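Long-range contact in lantibiotic dehydratase (Microbispora corallina, PDB 5EHK), which probably dehydrates serine and threonine residues of the NAI-107 precursor peptide in a tRNA-dependent step of lantibiotic biosynthesis: residues Leu281-Asp293 and Arg591-Ala603. Numbering follows the deposited sequence.
Sequences LITALRPPLDGDD and RRISVGLPDSGRA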
# COMPACT_ATOMS: atom_id res chain seq x y z
N LEU A 281 8.76 0.85 -40.43
CA LEU A 281 7.73 0.58 -41.42
C LEU A 281 7.25 -0.85 -41.30
O LEU A 281 7.94 -1.69 -40.73
CB LEU A 281 8.21 0.85 -42.84
CG LEU A 281 8.38 2.30 -43.24
CD1 LEU A 281 9.19 2.39 -44.53
CD2 LEU A 281 7.02 2.93 -43.43
N ILE A 282 6.04 -1.09 -41.79
CA ILE A 282 5.45 -2.42 -41.80
C ILE A 282 5.05 -2.74 -43.23
O ILE A 282 4.23 -2.01 -43.80
CB ILE A 282 4.19 -2.47 -40.93
CG1 ILE A 282 4.55 -2.20 -39.47
CG2 ILE A 282 3.51 -3.81 -41.10
CD1 ILE A 282 3.36 -2.19 -38.52
N THR A 283 5.64 -3.79 -43.81
CA THR A 283 5.34 -4.15 -45.20
C THR A 283 4.07 -4.98 -45.24
O THR A 283 3.72 -5.60 -44.23
CB THR A 283 6.50 -4.91 -45.91
OG1 THR A 283 6.59 -6.24 -45.40
CG2 THR A 283 7.82 -4.21 -45.67
N ALA A 284 3.38 -4.98 -46.37
CA ALA A 284 2.16 -5.78 -46.52
C ALA A 284 2.49 -7.27 -46.48
O ALA A 284 1.61 -8.10 -46.25
CB ALA A 284 1.44 -5.42 -47.81
N LEU A 285 3.76 -7.60 -46.70
CA LEU A 285 4.22 -8.98 -46.62
C LEU A 285 3.87 -9.68 -45.31
O LEU A 285 3.51 -10.85 -45.31
CB LEU A 285 5.72 -9.06 -46.89
CG LEU A 285 6.11 -8.76 -48.34
CD1 LEU A 285 7.61 -8.79 -48.50
CD2 LEU A 285 5.44 -9.76 -49.25
N ARG A 286 3.97 -8.96 -44.20
CA ARG A 286 3.64 -9.51 -42.88
C ARG A 286 2.14 -9.76 -42.75
O ARG A 286 1.31 -8.96 -43.21
CB ARG A 286 4.18 -8.57 -41.80
CG ARG A 286 5.70 -8.57 -41.74
CD ARG A 286 6.22 -7.61 -40.70
NE ARG A 286 7.65 -7.81 -40.45
CZ ARG A 286 8.42 -6.96 -39.78
NH1 ARG A 286 7.94 -5.79 -39.38
NH2 ARG A 286 9.70 -7.26 -39.57
N PRO A 287 1.80 -10.92 -42.18
CA PRO A 287 0.41 -11.38 -42.07
C PRO A 287 -0.38 -10.45 -41.17
O PRO A 287 0.07 -10.20 -40.06
CB PRO A 287 0.56 -12.76 -41.42
CG PRO A 287 1.99 -13.17 -41.63
CD PRO A 287 2.76 -11.88 -41.60
N PRO A 288 -1.51 -9.91 -41.66
CA PRO A 288 -2.36 -8.95 -40.94
C PRO A 288 -2.99 -9.51 -39.66
O PRO A 288 -3.46 -8.72 -38.84
CB PRO A 288 -3.47 -8.62 -41.95
CG PRO A 288 -3.46 -9.77 -42.92
CD PRO A 288 -2.04 -10.21 -43.00
N LEU A 289 -3.00 -10.83 -39.51
CA LEU A 289 -3.75 -11.49 -38.45
C LEU A 289 -5.23 -11.09 -38.48
O LEU A 289 -5.80 -10.67 -37.47
CB LEU A 289 -3.15 -11.23 -37.06
CG LEU A 289 -1.65 -11.47 -36.92
CD1 LEU A 289 -1.26 -11.38 -35.47
CD2 LEU A 289 -1.26 -12.80 -37.51
N ASP A 290 -5.85 -11.24 -39.64
CA ASP A 290 -7.26 -10.92 -39.76
C ASP A 290 -8.15 -12.15 -39.87
O ASP A 290 -9.36 -12.03 -40.02
CB ASP A 290 -7.50 -10.02 -40.96
CG ASP A 290 -6.91 -10.58 -42.23
OD1 ASP A 290 -6.44 -11.75 -42.25
OD2 ASP A 290 -6.90 -9.83 -43.23
N GLY A 291 -7.56 -13.34 -39.78
CA GLY A 291 -8.35 -14.56 -39.85
C GLY A 291 -7.98 -15.51 -40.97
O GLY A 291 -8.24 -16.70 -40.87
N ASP A 292 -7.37 -14.99 -42.03
CA ASP A 292 -6.87 -15.82 -43.13
C ASP A 292 -5.68 -16.67 -42.70
O ASP A 292 -5.09 -16.43 -41.66
CB ASP A 292 -6.49 -14.95 -44.34
CG ASP A 292 -6.21 -15.77 -45.62
OD1 ASP A 292 -6.72 -16.92 -45.74
OD2 ASP A 292 -5.50 -15.24 -46.52
N ASP A 293 -5.34 -17.65 -43.53
CA ASP A 293 -4.11 -18.40 -43.39
C ASP A 293 -2.98 -17.40 -43.65
O ASP A 293 -3.00 -16.69 -44.66
CB ASP A 293 -4.09 -19.54 -44.42
CG ASP A 293 -2.76 -20.29 -44.49
OD1 ASP A 293 -2.03 -20.41 -43.48
OD2 ASP A 293 -2.45 -20.80 -45.59
N ARG A 591 -15.23 -2.17 -38.08
CA ARG A 591 -13.91 -1.51 -38.07
C ARG A 591 -12.82 -2.34 -37.43
O ARG A 591 -13.06 -3.17 -36.54
CB ARG A 591 -13.99 -0.20 -37.29
CG ARG A 591 -15.05 0.76 -37.79
CD ARG A 591 -14.60 1.45 -39.05
NE ARG A 591 -15.61 2.40 -39.48
CZ ARG A 591 -16.58 2.08 -40.34
NH1 ARG A 591 -16.61 0.84 -40.84
NH2 ARG A 591 -17.50 2.99 -40.70
N ARG A 592 -11.59 -2.06 -37.85
CA ARG A 592 -10.43 -2.65 -37.23
C ARG A 592 -9.38 -1.61 -36.89
O ARG A 592 -9.12 -0.69 -37.69
CB ARG A 592 -9.85 -3.74 -38.12
CG ARG A 592 -8.41 -4.07 -37.86
CD ARG A 592 -8.00 -5.24 -38.71
NE ARG A 592 -6.55 -5.27 -38.86
CZ ARG A 592 -5.80 -6.36 -38.80
NH1 ARG A 592 -6.35 -7.55 -38.57
NH2 ARG A 592 -4.49 -6.26 -38.95
N ILE A 593 -8.79 -1.76 -35.70
CA ILE A 593 -7.67 -0.92 -35.26
C ILE A 593 -6.42 -1.77 -35.27
O ILE A 593 -6.20 -2.61 -34.40
CB ILE A 593 -7.92 -0.37 -33.84
CG1 ILE A 593 -9.29 0.29 -33.75
CG2 ILE A 593 -6.84 0.60 -33.44
CD1 ILE A 593 -9.82 0.47 -32.35
N SER A 594 -5.59 -1.57 -36.27
CA SER A 594 -4.36 -2.33 -36.36
C SER A 594 -3.34 -1.64 -35.48
O SER A 594 -3.16 -0.43 -35.59
CB SER A 594 -3.85 -2.35 -37.79
OG SER A 594 -4.89 -2.70 -38.69
N VAL A 595 -2.69 -2.42 -34.62
CA VAL A 595 -1.59 -1.92 -33.80
C VAL A 595 -0.35 -2.77 -33.97
O VAL A 595 -0.29 -3.89 -33.48
CB VAL A 595 -1.95 -1.94 -32.33
CG1 VAL A 595 -0.87 -1.28 -31.53
CG2 VAL A 595 -3.28 -1.26 -32.12
N GLY A 596 0.63 -2.27 -34.71
CA GLY A 596 1.85 -3.02 -34.93
C GLY A 596 1.74 -4.06 -36.03
O GLY A 596 2.60 -4.94 -36.13
N LEU A 597 0.68 -3.96 -36.84
CA LEU A 597 0.39 -4.85 -37.96
C LEU A 597 -0.13 -4.00 -39.11
O LEU A 597 -0.63 -2.92 -38.87
CB LEU A 597 -0.71 -5.86 -37.59
CG LEU A 597 -0.44 -6.86 -36.49
CD1 LEU A 597 -1.74 -7.49 -36.10
CD2 LEU A 597 0.53 -7.89 -37.00
N PRO A 598 -0.03 -4.49 -40.36
CA PRO A 598 -0.54 -3.71 -41.51
C PRO A 598 -2.04 -3.67 -41.50
O PRO A 598 -2.63 -4.47 -40.79
CB PRO A 598 -0.09 -4.54 -42.71
CG PRO A 598 -0.02 -5.93 -42.17
CD PRO A 598 0.51 -5.79 -40.79
N ASP A 599 -2.65 -2.79 -42.27
CA ASP A 599 -4.10 -2.79 -42.32
C ASP A 599 -4.52 -4.12 -42.93
O ASP A 599 -3.74 -4.77 -43.62
CB ASP A 599 -4.63 -1.65 -43.20
CG ASP A 599 -4.43 -0.30 -42.57
OD1 ASP A 599 -3.83 -0.25 -41.47
OD2 ASP A 599 -4.84 0.72 -43.19
N SER A 600 -5.76 -4.52 -42.68
CA SER A 600 -6.32 -5.69 -43.33
C SER A 600 -7.27 -5.30 -44.47
O SER A 600 -8.05 -4.33 -44.34
CB SER A 600 -7.07 -6.54 -42.28
OG SER A 600 -7.92 -7.52 -42.87
N GLY A 601 -7.20 -6.05 -45.57
CA GLY A 601 -8.15 -5.88 -46.66
C GLY A 601 -9.59 -6.22 -46.25
O GLY A 601 -10.54 -5.76 -46.87
N ARG A 602 -9.75 -7.06 -45.23
CA ARG A 602 -11.07 -7.55 -44.81
C ARG A 602 -11.84 -6.66 -43.87
O ARG A 602 -12.89 -7.06 -43.39
CB ARG A 602 -10.95 -8.92 -44.16
CG ARG A 602 -10.27 -9.95 -45.01
CD ARG A 602 -9.94 -11.16 -44.20
NE ARG A 602 -9.00 -12.00 -44.93
CZ ARG A 602 -9.37 -13.01 -45.68
NH1 ARG A 602 -10.66 -13.31 -45.78
NH2 ARG A 602 -8.47 -13.73 -46.33
N ALA A 603 -11.30 -5.50 -43.52
CA ALA A 603 -11.98 -4.65 -42.52
C ALA A 603 -11.58 -3.20 -42.66
O ALA A 603 -10.40 -2.90 -42.81
CB ALA A 603 -11.69 -5.15 -41.10
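Pro598 sits at the packed heart of this contact, its ring lodged between Ile282 and Pro288. CG2 of Ile282 meets CD of Pro598 at 3.6 Å, the two side chains crossing at about a right angle, while CD1 of Ile282 reaches the backbone between Gly596 and Leu597. A branched isoleucine suits the place because its two arms touch separate parts of the loop. Farther along, the rigid ring of Pro598 lies near CA of Pro288, and CD1 of Leu597 meets CD1 of Leu289 at 4.0 Å.

Beside this apolar patch, the buried guanidinium of Arg592 satisfies backbone carbonyls that face it. Its extended chain carries NH2 to within 2.7 Å of Pro288 O, nearly straight at 160° and in the guanidinium plane; weak bonds from NH1 go to the same oxygen and to Leu289 O. NE donates to Ser594 OG, which helps to fix the rotation of the group, and CB of Ser600 lies over one face, offset toward the rim.

Ser600 OG, anti to its own backbone nitrogen (chi1 165°), donates to the anti lone pair of Asp290 OD2 at 2.6 Å and accepts from Arg602 N in an ST turn. Toward solvent the grip slackens: the long, flexible Arg602 forms salt bridges to two carboxylates, with NE 3.5 Å from Asp290 OD2 and NH2 3.3 Å from Asp292 OD2. Asp290 OD2 meets the guanidinium at its edge, in plane, its carboxylate nearly perpendicular (86°).

The contact joins edge strand 281-283 and the loop after it to strand 591-595 and the loop that follows, with helices 174-185 and 294-306 packed against Pro287.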